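Aryl acylamidase (bacterium CSBL00001, PDB 4YJ6) probably hydrolyses the amide bond of aryl acylamides, as an enzyme of the amidase signature family. Local coordinates at residues Y313-M318 with E422-L427; E414-I419 with I428-T433. One frame throughout, in Å; residues are numbered along the deposited sequence.

The two contacts lie side by side, their centres about 8 Å apart, and are built around the small antiparallel hairpin of strands 418-419 and 422-423. Along the chain the order is 313-318, 414-419, 422-427, 428-433, so the segments of the two contacts alternate. Contact 1 ties the second strand and the chain after it to the start of helix 315-339; contact 2, nearer the centre of the chain, packs the run into the first strand against the turn that follows. Probable backbone hydrogen bonds from Gly-415 N to Pro-426 O and from Ile-424 N to Ser-417 O join them. The excursion before helix 434-439 is thereby folded back on itself and fastened to another helix.

Contact 1 (Y313-M318 with E422-L427); sequences YSQKQM and EEIDPL
Gln-315, in the first turn of helix 315-339, reaches across to Glu-422, Glu-423 and Ile-424 with the end of its side chain. Its CG lies between the backbone N and the carbonyl carbon (chi1 57°), and a bend at chi2 then swings the amide toward the hairpin. Gln-315 NE2 gives a nearly straight bond of 2.9 Å to Glu-422 OE2, which it meets on the anti side. The extended Glu-422 chain comes from the opposite direction, its carboxylate tilted 30° from the amide. A second, more bent bond runs 2.9 Å from Gln-315 NE2 to Glu-423 O, in the carbonyl plane. Ile-424 lays CG1 against the amide, 3.6 Å from Gln-315 OE1, and a water 2.8 Å from Gln-315 OE1 donates to it and accepts from Asp-425 N. A leucine in place of Gln-315 would probably leave Glu-422 OE2 and Glu-423 O without their shared donor and the bridging water without this acceptor. Around this tight centre the margin is looser: exposed Glu-423 leads its carboxylate away, and exposed Lys-316 forms a salt bridge with Asp-320 instead. Ser-314 and Gln-317 form a capping box that fixes the helix start. A glutamine amide can give two N-H bonds and accept at its oxygen, and these partners decide its flip: NE2 faces the carboxylate and carbonyl, OE1 the water.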
loop_
_atom_site.group_PDB
_atom_site.type_symbol
_atom_site.label_atom_id
_atom_site.label_comp_id
_atom_site.label_asym_id
_atom_site.label_seq_id
_atom_site.Cartn_x
_atom_site.Cartn_y
_atom_site.Cartn_z
ATOM N N TYR A 313 23.383 -4.555 10.844
ATOM C CA TYR A 313 22.732 -5.858 10.772
ATOM C C TYR A 313 22.720 -6.344 9.327
ATOM O O TYR A 313 22.713 -5.545 8.406
ATOM C CB TYR A 313 21.274 -5.736 11.281
ATOM C CG TYR A 313 21.199 -5.548 12.787
ATOM C CD1 TYR A 313 21.147 -4.266 13.370
ATOM C CD2 TYR A 313 21.154 -6.659 13.631
ATOM C CE1 TYR A 313 21.076 -4.112 14.775
ATOM C CE2 TYR A 313 21.062 -6.516 15.032
ATOM C CZ TYR A 313 21.022 -5.241 15.589
ATOM O OH TYR A 313 20.958 -5.143 16.979
ATOM N N SER A 314 22.696 -7.658 9.119
ATOM C CA SER A 314 22.506 -8.185 7.777
ATOM C C SER A 314 21.035 -8.082 7.380
ATOM O O SER A 314 20.145 -8.000 8.227
ATOM C CB SER A 314 22.911 -9.662 7.698
ATOM O OG SER A 314 21.988 -10.441 8.427
ATOM N N GLN A 315 20.775 -8.111 6.084
ATOM C CA GLN A 315 19.378 -8.103 5.641
ATOM C C GLN A 315 18.566 -9.330 6.119
ATOM O O GLN A 315 17.381 -9.201 6.407
ATOM C CB GLN A 315 19.296 -7.899 4.138
ATOM C CG GLN A 315 20.058 -8.941 3.301
ATOM C CD GLN A 315 19.164 -10.097 2.876
ATOM O OE1 GLN A 315 18.001 -10.150 3.226
ATOM N NE2 GLN A 315 19.713 -11.022 2.094
ATOM N N LYS A 316 19.183 -10.504 6.248
ATOM C CA LYS A 316 18.489 -11.634 6.861
ATOM C C LYS A 316 18.147 -11.371 8.307
ATOM O O LYS A 316 17.066 -11.726 8.748
ATOM C CB LYS A 316 19.319 -12.940 6.774
ATOM C CG LYS A 316 18.594 -14.105 7.469
ATOM C CD LYS A 316 19.314 -15.442 7.241
ATOM C CE LYS A 316 18.359 -16.641 7.468
ATOM N NZ LYS A 316 17.868 -16.815 8.880
ATOM N N GLN A 317 19.055 -10.763 9.067
ATOM C CA GLN A 317 18.737 -10.472 10.460
ATOM C C GLN A 317 17.524 -9.548 10.545
ATOM O O GLN A 317 16.663 -9.738 11.386
ATOM C CB GLN A 317 19.923 -9.804 11.138
ATOM C CG GLN A 317 21.016 -10.828 11.501
ATOM C CD GLN A 317 22.260 -10.141 12.068
ATOM O OE1 GLN A 317 22.762 -9.172 11.510
ATOM N NE2 GLN A 317 22.751 -10.649 13.190
HETATM N N MSE A 318 17.471 -8.551 9.667
HETATM C CA MSE A 318 16.356 -7.609 9.695
HETATM C C MSE A 318 15.036 -8.238 9.258
HETATM O O MSE A 318 14.002 -8.005 9.895
HETATM C CB MSE A 318 16.693 -6.413 8.819
HETATM C CG MSE A 318 17.872 -5.701 9.368
HETATM SE SE MSE A 318 17.911 -3.945 8.569
HETATM C CE MSE A 318 18.281 -4.461 6.696
ATOM N N GLU A 422 22.571 -14.254 -3.754
ATOM C CA GLU A 422 22.519 -14.092 -2.308
ATOM C C GLU A 422 21.135 -14.506 -1.817
ATOM O O GLU A 422 20.144 -14.084 -2.407
ATOM C CB GLU A 422 22.747 -12.622 -1.946
ATOM C CG GLU A 422 22.644 -12.378 -0.474
ATOM C CD GLU A 422 22.977 -10.947 -0.038
ATOM O OE1 GLU A 422 23.859 -10.280 -0.650
ATOM O OE2 GLU A 422 22.379 -10.525 0.991
ATOM N N GLU A 423 21.077 -15.332 -0.774
ATOM C CA GLU A 423 19.806 -15.805 -0.238
ATOM C C GLU A 423 19.045 -14.610 0.313
ATOM O O GLU A 423 19.628 -13.742 0.959
ATOM C CB GLU A 423 20.013 -16.811 0.902
ATOM C CG GLU A 423 20.413 -18.223 0.450
ATOM C CD GLU A 423 19.320 -18.885 -0.386
ATOM O OE1 GLU A 423 18.193 -19.138 0.131
ATOM O OE2 GLU A 423 19.594 -19.102 -1.582
ATOM N N ILE A 424 17.735 -14.639 0.120
ATOM C CA ILE A 424 16.889 -13.559 0.627
ATOM C C ILE A 424 15.540 -14.178 0.949
ATOM O O ILE A 424 15.099 -15.140 0.278
ATOM C CB ILE A 424 16.797 -12.407 -0.392
ATOM C CG1 ILE A 424 16.188 -11.145 0.247
ATOM C CG2 ILE A 424 16.016 -12.783 -1.668
ATOM C CD1 ILE A 424 16.583 -9.878 -0.547
ATOM N N ASP A 425 14.892 -13.668 1.998
ATOM C CA ASP A 425 13.589 -14.188 2.398
ATOM C C ASP A 425 12.547 -13.923 1.286
ATOM O O ASP A 425 12.362 -12.787 0.829
ATOM C CB ASP A 425 13.156 -13.513 3.698
ATOM C CG ASP A 425 11.845 -14.066 4.229
ATOM O OD1 ASP A 425 10.801 -13.703 3.679
ATOM O OD2 ASP A 425 11.862 -14.861 5.185
ATOM N N PRO A 426 11.891 -14.985 0.810
ATOM C CA PRO A 426 11.036 -14.828 -0.360
ATOM C C PRO A 426 9.707 -14.154 -0.030
ATOM O O PRO A 426 9.039 -13.694 -0.959
ATOM C CB PRO A 426 10.793 -16.277 -0.806
ATOM C CG PRO A 426 10.881 -17.057 0.430
ATOM C CD PRO A 426 11.965 -16.394 1.242
ATOM N N LEU A 427 9.347 -14.089 1.247
ATOM C CA LEU A 427 8.092 -13.412 1.626
ATOM C C LEU A 427 8.281 -11.907 1.668
ATOM O O LEU A 427 7.464 -11.152 1.155
ATOM C CB LEU A 427 7.607 -13.874 3.003
ATOM C CG LEU A 427 7.496 -15.380 3.246
ATOM C CD1 LEU A 427 6.890 -15.605 4.632
ATOM C CD2 LEU A 427 6.636 -16.048 2.149
HETATM O O HOH W 1 16.184 -12.099 3.996
#

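Contact 2 (E414-I419 with I428-T433); sequences EGPSQI and IGWCMT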
loop_
_atom_site.group_PDB
_atom_site.type_symbol
_atom_site.label_atom_id
_atom_site.label_comp_id
_atom_site.label_asym_id
_atom_site.label_seq_id
_atom_site.Cartn_x
_atom_site.Cartn_y
_atom_site.Cartn_z
ATOM N N GLU A 414 5.245 -16.360 -4.323
ATOM C CA GLU A 414 6.134 -15.631 -3.438
ATOM C C GLU A 414 7.242 -14.984 -4.268
ATOM O O GLU A 414 7.360 -15.208 -5.477
ATOM C CB GLU A 414 6.710 -16.575 -2.373
ATOM C CG GLU A 414 7.535 -17.707 -2.991
ATOM C CD GLU A 414 8.161 -18.620 -1.948
ATOM O OE1 GLU A 414 7.684 -18.636 -0.801
ATOM O OE2 GLU A 414 9.141 -19.322 -2.285
ATOM N N GLY A 415 8.060 -14.164 -3.617
ATOM C CA GLY A 415 9.178 -13.535 -4.294
ATOM C C GLY A 415 10.323 -14.523 -4.477
ATOM O O GLY A 415 10.221 -15.680 -4.084
ATOM N N PRO A 416 11.425 -14.047 -5.032
ATOM C CA PRO A 416 12.613 -14.892 -5.258
ATOM C C PRO A 416 13.279 -15.273 -3.930
ATOM O O PRO A 416 13.149 -14.537 -2.955
ATOM C CB PRO A 416 13.510 -13.980 -6.085
ATOM C CG PRO A 416 13.217 -12.601 -5.501
ATOM C CD PRO A 416 11.697 -12.621 -5.318
ATOM N N SER A 417 13.964 -16.418 -3.875
ATOM C CA SER A 417 14.688 -16.825 -2.665
ATOM C C SER A 417 16.167 -16.460 -2.766
ATOM O O SER A 417 16.922 -16.645 -1.823
ATOM C CB SER A 417 14.566 -18.331 -2.437
ATOM O OG SER A 417 13.253 -18.671 -2.018
ATOM N N GLN A 418 16.567 -15.971 -3.927
ATOM C CA GLN A 418 17.904 -15.418 -4.111
ATOM C C GLN A 418 17.857 -14.254 -5.064
ATOM O O GLN A 418 17.080 -14.266 -6.014
ATOM C CB GLN A 418 18.843 -16.489 -4.709
ATOM C CG GLN A 418 19.130 -17.606 -3.719
ATOM C CD GLN A 418 18.732 -18.985 -4.229
ATOM O OE1 GLN A 418 17.696 -19.554 -3.816
ATOM N NE2 GLN A 418 19.578 -19.556 -5.106
ATOM N N ILE A 419 18.709 -13.258 -4.825
ATOM C CA ILE A 419 18.983 -12.198 -5.793
ATOM C C ILE A 419 20.498 -12.052 -5.906
ATOM O O ILE A 419 21.205 -11.970 -4.892
ATOM C CB ILE A 419 18.382 -10.861 -5.330
ATOM C CG1 ILE A 419 16.843 -11.002 -5.292
ATOM C CG2 ILE A 419 18.759 -9.727 -6.248
ATOM C CD1 ILE A 419 16.132 -9.735 -4.667
ATOM N N ILE A 428 9.367 -11.442 2.278
ATOM C CA ILE A 428 9.471 -10.017 2.543
ATOM C C ILE A 428 10.898 -9.482 2.379
ATOM O O ILE A 428 11.125 -8.280 2.437
ATOM C CB ILE A 428 8.984 -9.713 3.987
ATOM C CG1 ILE A 428 8.566 -8.251 4.165
ATOM C CG2 ILE A 428 10.076 -10.028 4.999
ATOM C CD1 ILE A 428 7.290 -7.870 3.369
ATOM N N GLY A 429 11.874 -10.362 2.199
ATOM C CA GLY A 429 13.272 -9.908 2.257
ATOM C C GLY A 429 13.685 -8.884 1.218
ATOM O O GLY A 429 14.594 -8.063 1.473
ATOM N N TRP A 430 13.086 -8.987 0.025
ATOM C CA TRP A 430 13.380 -8.077 -1.082
ATOM C C TRP A 430 12.511 -6.794 -1.008
ATOM O O TRP A 430 12.636 -5.888 -1.843
ATOM C CB TRP A 430 13.124 -8.819 -2.420
ATOM C CG TRP A 430 11.791 -9.565 -2.374
ATOM C CD1 TRP A 430 11.565 -10.807 -1.860
ATOM C CD2 TRP A 430 10.512 -9.070 -2.801
ATOM N NE1 TRP A 430 10.219 -11.115 -1.937
ATOM C CE2 TRP A 430 9.564 -10.071 -2.537
ATOM C CE3 TRP A 430 10.089 -7.882 -3.412
ATOM C CZ2 TRP A 430 8.185 -9.906 -2.821
ATOM C CZ3 TRP A 430 8.743 -7.722 -3.712
ATOM C CH2 TRP A 430 7.814 -8.734 -3.434
ATOM N N CYS A 431 11.621 -6.724 -0.019
ATOM C CA CYS A 431 10.761 -5.548 0.130
ATOM C C CYS A 431 11.467 -4.540 1.041
ATOM O O CYS A 431 11.140 -4.447 2.238
ATOM C CB CYS A 431 9.401 -5.931 0.747
ATOM S SG CYS A 431 8.568 -7.272 -0.180
HETATM N N MSE A 432 12.407 -3.784 0.468
HETATM C CA MSE A 432 13.291 -2.901 1.233
HETATM C C MSE A 432 12.534 -1.800 1.951
HETATM O O MSE A 432 13.050 -1.200 2.884
HETATM C CB MSE A 432 14.355 -2.344 0.294
HETATM C CG MSE A 432 15.059 -3.492 -0.357
HETATM SE SE MSE A 432 16.623 -2.745 -1.241
HETATM C CE MSE A 432 15.810 -1.916 -2.789
ATOM N N THR A 433 11.305 -1.569 1.484
ATOM C CA THR A 433 10.312 -0.722 2.162
ATOM C C THR A 433 10.156 -0.986 3.662
ATOM O O THR A 433 9.739 -0.072 4.401
ATOM C CB THR A 433 8.927 -1.020 1.538
ATOM O OG1 THR A 433 8.769 -2.434 1.360
ATOM C CG2 THR A 433 8.868 -0.403 0.151
#
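With chi1 at 46°, the side chain of Trp-430 is tucked back over its own main chain, and chi2 at -84° turns the indole to meet Gly-415 and Pro-416. The residue occupies the third position of a type I beta turn, Ile-428 to Cys-431, which follows the hairpin of strands 418-419 and 422-423 in this amidase signature protein. Pro-416 lays its CD over one face of the five-membered ring of Trp-430, 4.0 Å from the centroid, in a CH-pi contact. Proline is well fitted to this, since its CD, bonded to the backbone N, has slightly polarised hydrogens. Beta-branched Ile-419 suits strand 418-419, and its CD1 reaches the apolar root of the indole, 3.9 Å from Trp-430 CB. On the face opposite Pro-416 lies Cys-431 SG, 3.4 Å above the plane of the Trp-430 ring and toward its rim. The rings of Trp-430 and Trp-194, from helix 190-195, meet with planes about 5° apart. The buried indole N-H is satisfied by Pro-426 O. Glycine suits position 415 because a CB there would point at the indole and clash with it; as it is, Gly-415 CA approaches Trp-430 NE1 to 3.5 Å.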